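Side-chain contacts in hypothetical protein (PDB 4OO3), which is of unknown function but is probably an oxidoreductase that binds a nicotinamide nucleotide through a Rossmann-fold domain joined to a C-terminal domain built on a large mixed sheet: residues 120-125 with 129-134; 225-230 with 292-297; 289-292 with 297-300. One frame throughout, in Å; residues are numbered along the deposited sequence.

In the fold
The three contacts illustrate how local packing units recur in the two regions of a probable oxidoreductase, both of which helix 419-439 touches. Contact 1 lies in the Rossmann region, where a loop turns into helix 125-140. Contacts 2 and 3 belong to the C-terminal region, their centres about 8 Å apart, and share Tyr292 and Val297. Contact 3 pairs the two strands of a hairpin, and contact 2 packs helix 220-231 on one of its faces, with Val227 reaching both strands. Between centres, contact 1 is about 20 Å from contact 2 and about 21 Å from contact 3, and it touches neither. Helix 419-439 bridges the separation: Tyr427 meets residues of contact 1, and Thr429 packs on Tyr292.

Contact 1 (120-125 with 129-134); sequences PMAINS and KLLEEC
Leu131 reaches from its helix into the bend of the preceding loop, and its two methyls divide the work. CD1 lies 3.8 Å from CB of Met121, a selenomethionine, while CD2 sits 4.0 Å from CB of Ala122 and close to the same Met121 carbon. The leucine CG stands opposite its own backbone N (chi1 -178°), which carries the branched end out from the helix toward the loop. Met121 takes part mainly through the base of its side chain; the chain bends at chi3 (-69°), and the terminal methyl curls back beside the leucine. Replacing Leu131 by an alanine removes both methyls and is likely to open a gap beside Met121 and Ala122, leaving the loop joined to this part of the helix mainly through the backbone.

The other link is a turn of that helix: Lys129 N donates to Ser125 O at 3.1 Å, with an angle of 159° at the hydrogen. Just before it, Asn124 occupies the N-cap position and its side chain caps the helix start, OD1 also meeting the hydroxyl of Ser127. Ser125 OG is hydrogen-bonded to Asp435 OD2, and the backbone of Met121 is held at both ends, its N by Tyr427 and its O by Thr102. The peptide bond before Pro120 is cis, as in relatives of the Gfo/Idh/MocA type, to which this protein probably belongs.

The contact thus occupies the connection from strand 114-117 to helix 125-140. Met121 and Leu131 both also touch Leu145 of strand 145-147, and helix 419-439 packs against them through Met423 and Tyr427 respectively.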
ATOM      1  N   PRO A 120       4.038  -1.134   5.943  1.00 31.69           N
ATOM      2  CA  PRO A 120       4.564   0.183   6.273  1.00 28.41           C
ATOM      3  C   PRO A 120       6.007   0.077   6.751  1.00 29.13           C
ATOM      4  O   PRO A 120       6.320  -0.793   7.572  1.00 27.75           O
ATOM      5  CB  PRO A 120       3.667   0.631   7.430  1.00 29.70           C
ATOM      6  CG  PRO A 120       3.276  -0.631   8.106  1.00 29.04           C
ATOM      7  CD  PRO A 120       3.304  -1.729   7.081  1.00 28.71           C
HETATM    8  N   MSE A 121       6.867   0.960   6.249  1.00 29.39           N
HETATM    9  CA  MSE A 121       8.292   0.998   6.637  1.00 27.09           C
HETATM   10  C   MSE A 121       8.518   1.603   7.993  1.00 28.66           C
HETATM   11  O   MSE A 121       9.624   1.531   8.521  1.00 32.42           O
HETATM   12  CB  MSE A 121       9.101   1.752   5.576  1.00 23.53           C
HETATM   13  CG  MSE A 121       9.047   0.983   4.259  1.00 21.75           C
HETATM   14 SE   MSE A 121      10.542   1.522   3.094  0.75 19.11          SE
HETATM   15  CE  MSE A 121       9.898   3.337   2.734  1.00 20.55           C
ATOM     16  N   ALA A 122       7.487   2.218   8.567  1.00 31.17           N
ATOM     17  CA  ALA A 122       7.517   2.655   9.967  1.00 32.04           C
ATOM     18  C   ALA A 122       6.111   2.576  10.552  1.00 31.62           C
ATOM     19  O   ALA A 122       5.146   2.904   9.857  1.00 31.51           O
ATOM     20  CB  ALA A 122       8.062   4.071  10.084  1.00 32.75           C
ATOM     21  N   ILE A 123       6.013   2.146  11.819  1.00 30.58           N
ATOM     22  CA  ILE A 123       4.728   1.945  12.513  1.00 30.65           C
ATOM     23  C   ILE A 123       4.524   2.833  13.753  1.00 31.70           C
ATOM     24  O   ILE A 123       3.530   2.686  14.466  1.00 29.65           O
ATOM     25  CB  ILE A 123       4.533   0.469  12.939  1.00 30.19           C
ATOM     26  CG1 ILE A 123       5.572   0.047  13.984  1.00 31.17           C
ATOM     27  CG2 ILE A 123       4.586  -0.445  11.732  1.00 28.91           C
ATOM     28  CD1 ILE A 123       5.351  -1.353  14.526  1.00 31.21           C
ATOM     29  N   ASN A 124       5.474   3.729  14.006  1.00 33.48           N
ATOM     30  CA  ASN A 124       5.383   4.708  15.083  1.00 35.73           C
ATOM     31  C   ASN A 124       6.473   5.777  14.940  1.00 37.61           C
ATOM     32  O   ASN A 124       7.344   5.680  14.065  1.00 34.22           O
ATOM     33  CB  ASN A 124       5.447   4.042  16.469  1.00 36.20           C
ATOM     34  CG  ASN A 124       6.666   3.159  16.650  1.00 38.38           C
ATOM     35  OD1 ASN A 124       7.774   3.494  16.237  1.00 41.52           O
ATOM     36  ND2 ASN A 124       6.466   2.025  17.292  1.00 41.03           N
ATOM     37  N   SER A 125       6.416   6.794  15.797  1.00 38.74           N
ATOM     38  CA  SER A 125       7.335   7.927  15.709  1.00 41.04           C
ATOM     39  C   SER A 125       8.786   7.542  15.919  1.00 38.90           C
ATOM     40  O   SER A 125       9.664   8.097  15.275  1.00 39.47           O
ATOM     41  CB  SER A 125       6.930   9.023  16.689  1.00 42.87           C
ATOM     42  OG  SER A 125       5.716   9.598  16.246  1.00 48.03           O
ATOM     43  N   LYS A 129      11.669   8.052  12.965  1.00 36.11           N
ATOM     44  CA  LYS A 129      12.980   8.677  13.140  1.00 39.70           C
ATOM     45  C   LYS A 129      14.064   7.775  12.556  1.00 35.76           C
ATOM     46  O   LYS A 129      14.954   8.237  11.846  1.00 31.86           O
ATOM     47  CB  LYS A 129      13.249   8.959  14.624  1.00 46.84           C
ATOM     48  CG  LYS A 129      14.157  10.152  14.884  1.00 57.81           C
ATOM     49  CD  LYS A 129      13.797  10.843  16.196  1.00 71.02           C
ATOM     50  CE  LYS A 129      14.429  12.224  16.328  1.00 78.22           C
ATOM     51  NZ  LYS A 129      15.850  12.157  16.756  1.00 84.05           N
ATOM     52  N   LEU A 130      13.966   6.479  12.845  1.00 35.72           N
ATOM     53  CA  LEU A 130      14.891   5.487  12.291  1.00 35.21           C
ATOM     54  C   LEU A 130      14.808   5.435  10.754  1.00 32.26           C
ATOM     55  O   LEU A 130      15.823   5.261  10.078  1.00 31.89           O
ATOM     56  CB  LEU A 130      14.605   4.099  12.897  1.00 36.19           C
ATOM     57  CG  LEU A 130      15.685   3.021  12.731  1.00 38.00           C
ATOM     58  CD1 LEU A 130      17.001   3.469  13.350  1.00 39.07           C
ATOM     59  CD2 LEU A 130      15.223   1.699  13.332  1.00 38.26           C
ATOM     60  N   LEU A 131      13.603   5.606  10.212  1.00 30.72           N
ATOM     61  CA  LEU A 131      13.389   5.553   8.765  1.00 30.28           C
ATOM     62  C   LEU A 131      13.996   6.758   8.073  1.00 32.04           C
ATOM     63  O   LEU A 131      14.428   6.654   6.933  1.00 33.50           O
ATOM     64  CB  LEU A 131      11.898   5.478   8.439  1.00 30.98           C
ATOM     65  CG  LEU A 131      11.487   5.374   6.964  1.00 31.45           C
ATOM     66  CD1 LEU A 131      11.987   4.075   6.355  1.00 32.32           C
ATOM     67  CD2 LEU A 131       9.979   5.471   6.821  1.00 32.29           C
ATOM     68  N   GLU A 132      14.003   7.906   8.747  1.00 32.65           N
ATOM     69  CA  GLU A 132      14.702   9.084   8.242  1.00 33.90           C
ATOM     70  C   GLU A 132      16.197   8.826   8.112  1.00 34.18           C
ATOM     71  O   GLU A 132      16.801   9.212   7.119  1.00 33.59           O
ATOM     72  CB  GLU A 132      14.486  10.289   9.153  1.00 36.24           C
ATOM     73  CG  GLU A 132      13.086  10.858   9.111  1.00 38.49           C
ATOM     74  CD  GLU A 132      12.938  12.031  10.047  1.00 41.53           C
ATOM     75  OE1 GLU A 132      13.044  11.835  11.277  1.00 44.98           O
ATOM     76  OE2 GLU A 132      12.737  13.148   9.545  1.00 41.71           O
ATOM     77  N   GLU A 133      16.790   8.186   9.119  1.00 36.02           N
ATOM     78  CA  GLU A 133      18.207   7.807   9.055  1.00 40.26           C
ATOM     79  C   GLU A 133      18.465   6.855   7.869  1.00 35.59           C
ATOM     80  O   GLU A 133      19.438   7.031   7.124  1.00 33.25           O
ATOM     81  CB  GLU A 133      18.664   7.164  10.373  1.00 44.86           C
ATOM     82  CG  GLU A 133      20.177   7.154  10.564  1.00 52.38           C
ATOM     83  CD  GLU A 133      20.632   6.385  11.798  1.00 58.62           C
ATOM     84  OE1 GLU A 133      19.785   6.015  12.636  1.00 62.66           O
ATOM     85  OE2 GLU A 133      21.853   6.150  11.936  1.00 62.41           O
ATOM     86  N   CYS A 134      17.581   5.867   7.701  1.00 33.11           N
ATOM     87  CA  CYS A 134      17.638   4.935   6.567  1.00 32.18           C
ATOM     88  C   CYS A 134      17.734   5.673   5.236  1.00 31.97           C
ATOM     89  O   CYS A 134      18.577   5.347   4.394  1.00 31.77           O
ATOM     90  CB  CYS A 134      16.404   4.024   6.534  1.00 31.24           C
ATOM     91  SG  CYS A 134      16.241   2.878   7.918  1.00 33.12           S
TER

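Contact 2 (225-230 with 292-297); sequences DLVQWE and YKIKGV
Val227 meets the hydroxyl end of Tyr292, the two side chains coming from opposite directions. In the model Tyr292 OH is 3.2 Å from Val227 CG1 and 3.3 Å from Val227 CG2; because the valine is nearly eclipsed (chi1 -6°), the closeness of both methyls to the hydroxyl is doubtful. This is nevertheless the densest part of the contact, where Val227, Tyr292 and Ile294 converge and are buried. Val227 CG2 also approaches the tyrosine ring obliquely and slides past Ile294, whose CG2 lies 4.1 Å away. Ile294 extends its longer branch, CG1 pointing away from the backbone N (chi1 165°), and its CD1 touches Gln228 CG at 3.8 Å, the two side chains crossing at about a right angle.

The loose side begins beyond Ile294, where the chain swings away from the helix in a type I' turn. Ile294 N and Val297 O, 2.8 Å apart, form one of its two backbone bonds, and Gly296, at positive phi, is exposed. Lys295 does not touch the helix; its amine is hydrogen-bonded to Gln235 OE1.

Helix 225-230 and strand 292-294 run in nearly the same direction, 26° apart, with their axes 11.0 Å from each other, a separation spanned by side chains alone. The chemistry is that of a buried apolar interface: methyl and methylene groups carry it, and even the tyrosine hydroxyl meets carbon across it. Shape and burial, with no polar pairing between the segments, probably hold helix and sheet together here.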
ATOM      1  N   ASP A 225      -0.775   8.023   0.709  1.00 25.84           N
ATOM      2  CA  ASP A 225      -0.015   8.074  -0.534  1.00 24.76           C
ATOM      3  C   ASP A 225      -0.897   8.481  -1.700  1.00 26.03           C
ATOM      4  O   ASP A 225      -0.477   9.259  -2.540  1.00 25.42           O
ATOM      5  CB  ASP A 225       0.624   6.722  -0.854  1.00 24.87           C
ATOM      6  CG  ASP A 225       1.497   6.771  -2.111  1.00 26.28           C
ATOM      7  OD1 ASP A 225       2.528   7.470  -2.080  1.00 24.59           O
ATOM      8  OD2 ASP A 225       1.149   6.120  -3.127  1.00 25.26           O
ATOM      9  N   LEU A 226      -2.118   7.956  -1.753  1.00 28.00           N
ATOM     10  CA  LEU A 226      -3.025   8.324  -2.833  1.00 29.23           C
ATOM     11  C   LEU A 226      -3.384   9.807  -2.801  1.00 30.36           C
ATOM     12  O   LEU A 226      -3.408  10.435  -3.859  1.00 31.37           O
ATOM     13  CB  LEU A 226      -4.300   7.477  -2.835  1.00 29.45           C
ATOM     14  CG  LEU A 226      -4.192   6.066  -3.394  1.00 29.54           C
ATOM     15  CD1 LEU A 226      -5.587   5.484  -3.543  1.00 31.41           C
ATOM     16  CD2 LEU A 226      -3.453   6.025  -4.723  1.00 30.32           C
ATOM     17  N   VAL A 227      -3.657  10.379  -1.621  1.00 29.10           N
ATOM     18  CA  VAL A 227      -4.039  11.803  -1.599  1.00 29.06           C
ATOM     19  C   VAL A 227      -2.883  12.676  -2.112  1.00 29.07           C
ATOM     20  O   VAL A 227      -3.121  13.600  -2.874  1.00 29.35           O
ATOM     21  CB  VAL A 227      -4.735  12.331  -0.288  1.00 28.56           C
ATOM     22  CG1 VAL A 227      -5.034  11.239   0.722  1.00 28.29           C
ATOM     23  CG2 VAL A 227      -4.014  13.523   0.333  1.00 27.48           C
ATOM     24  N   GLN A 228      -1.648  12.346  -1.745  1.00 31.18           N
ATOM     25  CA  GLN A 228      -0.457  13.005  -2.305  1.00 30.67           C
ATOM     26  C   GLN A 228      -0.350  12.807  -3.821  1.00 30.84           C
ATOM     27  O   GLN A 228      -0.174  13.755  -4.579  1.00 29.89           O
ATOM     28  CB  GLN A 228       0.820  12.457  -1.650  1.00 30.77           C
ATOM     29  CG  GLN A 228       0.938  12.740  -0.159  1.00 32.06           C
ATOM     30  CD  GLN A 228       2.209  12.179   0.467  1.00 33.21           C
ATOM     31  OE1 GLN A 228       2.952  11.388  -0.146  1.00 31.32           O
ATOM     32  NE2 GLN A 228       2.466  12.583   1.705  1.00 31.70           N
ATOM     33  N   TRP A 229      -0.461  11.554  -4.245  1.00 30.60           N
ATOM     34  CA  TRP A 229      -0.190  11.173  -5.624  1.00 31.02           C
ATOM     35  C   TRP A 229      -1.292  11.615  -6.604  1.00 32.45           C
ATOM     36  O   TRP A 229      -1.004  12.073  -7.716  1.00 29.91           O
ATOM     37  CB  TRP A 229       0.025   9.659  -5.677  1.00 31.37           C
ATOM     38  CG  TRP A 229       0.588   9.165  -6.943  1.00 31.19           C
ATOM     39  CD1 TRP A 229       1.901   9.195  -7.335  1.00 33.18           C
ATOM     40  CD2 TRP A 229      -0.133   8.551  -8.000  1.00 31.05           C
ATOM     41  NE1 TRP A 229       2.033   8.634  -8.579  1.00 30.59           N
ATOM     42  CE2 TRP A 229       0.796   8.236  -9.013  1.00 31.73           C
ATOM     43  CE3 TRP A 229      -1.481   8.239  -8.196  1.00 31.68           C
ATOM     44  CZ2 TRP A 229       0.418   7.625 -10.199  1.00 31.78           C
ATOM     45  CZ3 TRP A 229      -1.852   7.633  -9.376  1.00 32.51           C
ATOM     46  CH2 TRP A 229      -0.907   7.331 -10.361  1.00 31.36           C
ATOM     47  N   GLU A 230      -2.549  11.488  -6.194  1.00 33.31           N
ATOM     48  CA  GLU A 230      -3.668  11.922  -7.033  1.00 34.93           C
ATOM     49  C   GLU A 230      -3.868  13.439  -7.023  1.00 33.47           C
ATOM     50  O   GLU A 230      -4.085  14.045  -8.066  1.00 35.93           O
ATOM     51  CB  GLU A 230      -4.964  11.267  -6.578  1.00 34.63           C
ATOM     52  CG  GLU A 230      -5.028   9.767  -6.793  1.00 36.03           C
ATOM     53  CD  GLU A 230      -6.162   9.126  -6.019  1.00 35.52           C
ATOM     54  OE1 GLU A 230      -6.699   9.763  -5.095  1.00 38.90           O
ATOM     55  OE2 GLU A 230      -6.519   7.977  -6.319  1.00 40.80           O
ATOM     56  N   TYR A 292      -6.203  15.520   8.383  1.00 31.85           N
ATOM     57  CA  TYR A 292      -5.004  16.331   8.330  1.00 31.97           C
ATOM     58  C   TYR A 292      -5.078  17.325   7.186  1.00 32.08           C
ATOM     59  O   TYR A 292      -5.829  17.134   6.224  1.00 30.91           O
ATOM     60  CB  TYR A 292      -3.768  15.446   8.168  1.00 30.54           C
ATOM     61  CG  TYR A 292      -3.737  14.616   6.895  1.00 29.06           C
ATOM     62  CD1 TYR A 292      -4.448  13.425   6.801  1.00 30.00           C
ATOM     63  CD2 TYR A 292      -2.977  15.010   5.795  1.00 28.04           C
ATOM     64  CE1 TYR A 292      -4.414  12.658   5.644  1.00 28.43           C
ATOM     65  CE2 TYR A 292      -2.936  14.248   4.635  1.00 26.80           C
ATOM     66  CZ  TYR A 292      -3.656  13.072   4.565  1.00 27.81           C
ATOM     67  OH  TYR A 292      -3.628  12.303   3.417  1.00 27.89           O
ATOM     68  N   LYS A 293      -4.290  18.385   7.298  1.00 32.91           N
ATOM     69  CA  LYS A 293      -4.143  19.340   6.214  1.00 34.28           C
ATOM     70  C   LYS A 293      -2.839  19.065   5.487  1.00 35.01           C
ATOM     71  O   LYS A 293      -1.795  18.877   6.117  1.00 35.26           O
ATOM     72  CB  LYS A 293      -4.188  20.772   6.740  1.00 36.23           C
ATOM     73  CG  LYS A 293      -5.596  21.208   7.093  1.00 37.50           C
ATOM     74  CD  LYS A 293      -5.658  22.616   7.652  1.00 40.04           C
ATOM     75  CE  LYS A 293      -7.098  23.105   7.666  1.00 43.29           C
ATOM     76  NZ  LYS A 293      -7.303  24.242   8.600  1.00 49.16           N
ATOM     77  N   ILE A 294      -2.923  19.007   4.161  1.00 34.28           N
ATOM     78  CA  ILE A 294      -1.760  18.864   3.304  1.00 32.43           C
ATOM     79  C   ILE A 294      -1.755  20.055   2.347  1.00 34.46           C
ATOM     80  O   ILE A 294      -2.626  20.171   1.483  1.00 33.55           O
ATOM     81  CB  ILE A 294      -1.739  17.507   2.554  1.00 31.13           C
ATOM     82  CG1 ILE A 294      -0.725  17.553   1.405  1.00 31.95           C
ATOM     83  CG2 ILE A 294      -3.112  17.142   2.013  1.00 31.16           C
ATOM     84  CD1 ILE A 294      -0.319  16.195   0.887  1.00 32.18           C
ATOM     85  N   LYS A 295      -0.778  20.945   2.534  1.00 36.53           N
ATOM     86  CA  LYS A 295      -0.687  22.201   1.792  1.00 38.37           C
ATOM     87  C   LYS A 295      -2.015  22.947   1.792  1.00 38.75           C
ATOM     88  O   LYS A 295      -2.488  23.391   0.746  1.00 39.34           O
ATOM     89  CB  LYS A 295      -0.209  21.959   0.355  1.00 37.95           C
ATOM     90  CG  LYS A 295       1.033  21.089   0.287  1.00 41.30           C
ATOM     91  CD  LYS A 295       2.048  21.573  -0.729  1.00 45.87           C
ATOM     92  CE  LYS A 295       1.627  21.264  -2.150  1.00 47.05           C
ATOM     93  NZ  LYS A 295       2.074  22.345  -3.070  1.00 49.79           N
ATOM     94  N   GLY A 296      -2.614  23.066   2.974  1.00 38.68           N
ATOM     95  CA  GLY A 296      -3.844  23.841   3.152  1.00 39.44           C
ATOM     96  C   GLY A 296      -5.122  23.071   2.872  1.00 39.40           C
ATOM     97  O   GLY A 296      -6.204  23.552   3.198  1.00 40.26           O
ATOM     98  N   VAL A 297      -5.003  21.879   2.281  1.00 37.06           N
ATOM     99  CA  VAL A 297      -6.160  21.068   1.894  1.00 34.81           C
ATOM    100  C   VAL A 297      -6.458  20.046   2.981  1.00 33.63           C
ATOM    101  O   VAL A 297      -5.591  19.258   3.335  1.00 34.84           O
ATOM    102  CB  VAL A 297      -5.900  20.317   0.567  1.00 33.32           C
ATOM    103  CG1 VAL A 297      -7.116  19.487   0.170  1.00 32.07           C
ATOM    104  CG2 VAL A 297      -5.538  21.298  -0.533  1.00 34.01           C
TER

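Contact 3 (289-292 with 297-300); sequences DIVY and VTAK
Tyr292 O receives the shortest polar bond between the strands, from Ala299 N at 2.7 Å, and it is almost straight, with 171° at the hydrogen. The CA of Thr298 adds a weaker CH...O contact to the same oxygen. Tyr292 N returns the bond to Ala299 O at 3.0 Å, completing a hydrogen-bonded antiparallel pair.

On the face carrying these two side chains, the Ala299 methyl sits over one face of the Tyr292 ring, 4.0 Å from its centroid and displaced toward the rim beside CZ, a CH-pi contact. Val227 of helix 220-231 covers the alanine as well.

The opposite face belongs to Val291 and Lys300, a non-hydrogen-bonded pair. Val291 CG2 presses on Lys300 CD at 3.4 Å, tighter than usual for carbons, while its CG1 touches the Thr298 methyl at 3.7 Å. The lysine, bent at chi2 (114°), brings NZ to 5.0 Å from Asp289 OD2, too far for a bond but probably favourable electrostatically; Glu186 forms a long, weak ion pair with the same amine.

Two strands running 178° apart, joined by a tight turn, make a classic beta hairpin, here part of the large mixed sheet of the C-terminal domain.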
ATOM      1  N   ASP A 289      -8.675   6.375  11.810  1.00 32.87           N
ATOM      2  CA  ASP A 289      -8.825   7.397  10.792  1.00 32.84           C
ATOM      3  C   ASP A 289      -7.980   8.622  11.102  1.00 32.17           C
ATOM      4  O   ASP A 289      -7.518   8.802  12.224  1.00 32.20           O
ATOM      5  CB  ASP A 289     -10.299   7.765  10.559  1.00 36.79           C
ATOM      6  CG  ASP A 289     -10.996   8.301  11.796  1.00 40.65           C
ATOM      7  OD1 ASP A 289     -10.329   8.752  12.749  1.00 45.10           O
ATOM      8  OD2 ASP A 289     -12.242   8.291  11.800  1.00 44.21           O
ATOM      9  N   ILE A 290      -7.753   9.442  10.081  1.00 32.14           N
ATOM     10  CA  ILE A 290      -6.908  10.624  10.207  1.00 31.83           C
ATOM     11  C   ILE A 290      -7.549  11.770   9.449  1.00 32.25           C
ATOM     12  O   ILE A 290      -7.964  11.596   8.298  1.00 32.64           O
ATOM     13  CB  ILE A 290      -5.495  10.408   9.611  1.00 31.51           C
ATOM     14  CG1 ILE A 290      -4.972   9.001   9.928  1.00 30.40           C
ATOM     15  CG2 ILE A 290      -4.540  11.500  10.103  1.00 31.99           C
ATOM     16  CD1 ILE A 290      -3.612   8.683   9.333  1.00 29.10           C
ATOM     17  N   VAL A 291      -7.647  12.924  10.106  1.00 32.77           N
ATOM     18  CA  VAL A 291      -7.920  14.178   9.426  1.00 33.91           C
ATOM     19  C   VAL A 291      -6.660  15.024   9.525  1.00 33.77           C
ATOM     20  O   VAL A 291      -6.104  15.202  10.606  1.00 34.86           O
ATOM     21  CB  VAL A 291      -9.122  14.934  10.021  1.00 36.00           C
ATOM     22  CG1 VAL A 291      -9.335  16.259   9.298  1.00 35.49           C
ATOM     23  CG2 VAL A 291     -10.372  14.093   9.904  1.00 35.60           C
ATOM     24  N   TYR A 292      -6.203  15.520   8.383  1.00 31.85           N
ATOM     25  CA  TYR A 292      -5.004  16.331   8.330  1.00 31.97           C
ATOM     26  C   TYR A 292      -5.078  17.325   7.186  1.00 32.08           C
ATOM     27  O   TYR A 292      -5.829  17.134   6.224  1.00 30.91           O
ATOM     28  CB  TYR A 292      -3.768  15.446   8.168  1.00 30.54           C
ATOM     29  CG  TYR A 292      -3.737  14.616   6.895  1.00 29.06           C
ATOM     30  CD1 TYR A 292      -4.448  13.425   6.801  1.00 30.00           C
ATOM     31  CD2 TYR A 292      -2.977  15.010   5.795  1.00 28.04           C
ATOM     32  CE1 TYR A 292      -4.414  12.658   5.644  1.00 28.43           C
ATOM     33  CE2 TYR A 292      -2.936  14.248   4.635  1.00 26.80           C
ATOM     34  CZ  TYR A 292      -3.656  13.072   4.565  1.00 27.81           C
ATOM     35  OH  TYR A 292      -3.628  12.303   3.417  1.00 27.89           O
ATOM     36  N   VAL A 297      -5.003  21.879   2.281  1.00 37.06           N
ATOM     37  CA  VAL A 297      -6.160  21.068   1.894  1.00 34.81           C
ATOM     38  C   VAL A 297      -6.458  20.046   2.981  1.00 33.63           C
ATOM     39  O   VAL A 297      -5.591  19.258   3.335  1.00 34.84           O
ATOM     40  CB  VAL A 297      -5.900  20.317   0.567  1.00 33.32           C
ATOM     41  CG1 VAL A 297      -7.116  19.487   0.170  1.00 32.07           C
ATOM     42  CG2 VAL A 297      -5.538  21.298  -0.533  1.00 34.01           C
ATOM     43  N   THR A 298      -7.681  20.056   3.505  1.00 34.35           N
ATOM     44  CA  THR A 298      -8.076  19.091   4.521  1.00 35.66           C
ATOM     45  C   THR A 298      -8.412  17.742   3.872  1.00 35.57           C
ATOM     46  O   THR A 298      -9.301  17.652   3.023  1.00 33.42           O
ATOM     47  CB  THR A 298      -9.285  19.578   5.341  1.00 37.49           C
ATOM     48  OG1 THR A 298      -8.963  20.812   5.996  1.00 38.14           O
ATOM     49  CG2 THR A 298      -9.666  18.549   6.389  1.00 38.29           C
ATOM     50  N   ALA A 299      -7.677  16.709   4.274  1.00 35.26           N
ATOM     51  CA  ALA A 299      -7.910  15.355   3.814  1.00 34.19           C
ATOM     52  C   ALA A 299      -8.369  14.495   4.984  1.00 33.95           C
ATOM     53  O   ALA A 299      -8.028  14.770   6.133  1.00 35.46           O
ATOM     54  CB  ALA A 299      -6.642  14.786   3.200  1.00 33.34           C
ATOM     55  N   LYS A 300      -9.151  13.464   4.687  1.00 33.95           N
ATOM     56  CA  LYS A 300      -9.601  12.512   5.698  1.00 36.88           C
ATOM     57  C   LYS A 300      -9.395  11.104   5.161  1.00 35.61           C
ATOM     58  O   LYS A 300      -9.891  10.774   4.088  1.00 35.86           O
ATOM     59  CB  LYS A 300     -11.078  12.740   6.022  1.00 40.73           C
ATOM     60  CG  LYS A 300     -11.795  11.580   6.722  1.00 45.32           C
ATOM     61  CD  LYS A 300     -12.240  11.923   8.135  1.00 48.92           C
ATOM     62  CE  LYS A 300     -13.147  10.857   8.733  1.00 55.34           C
ATOM     63  NZ  LYS A 300     -14.421  10.706   7.977  1.00 62.56           N
TER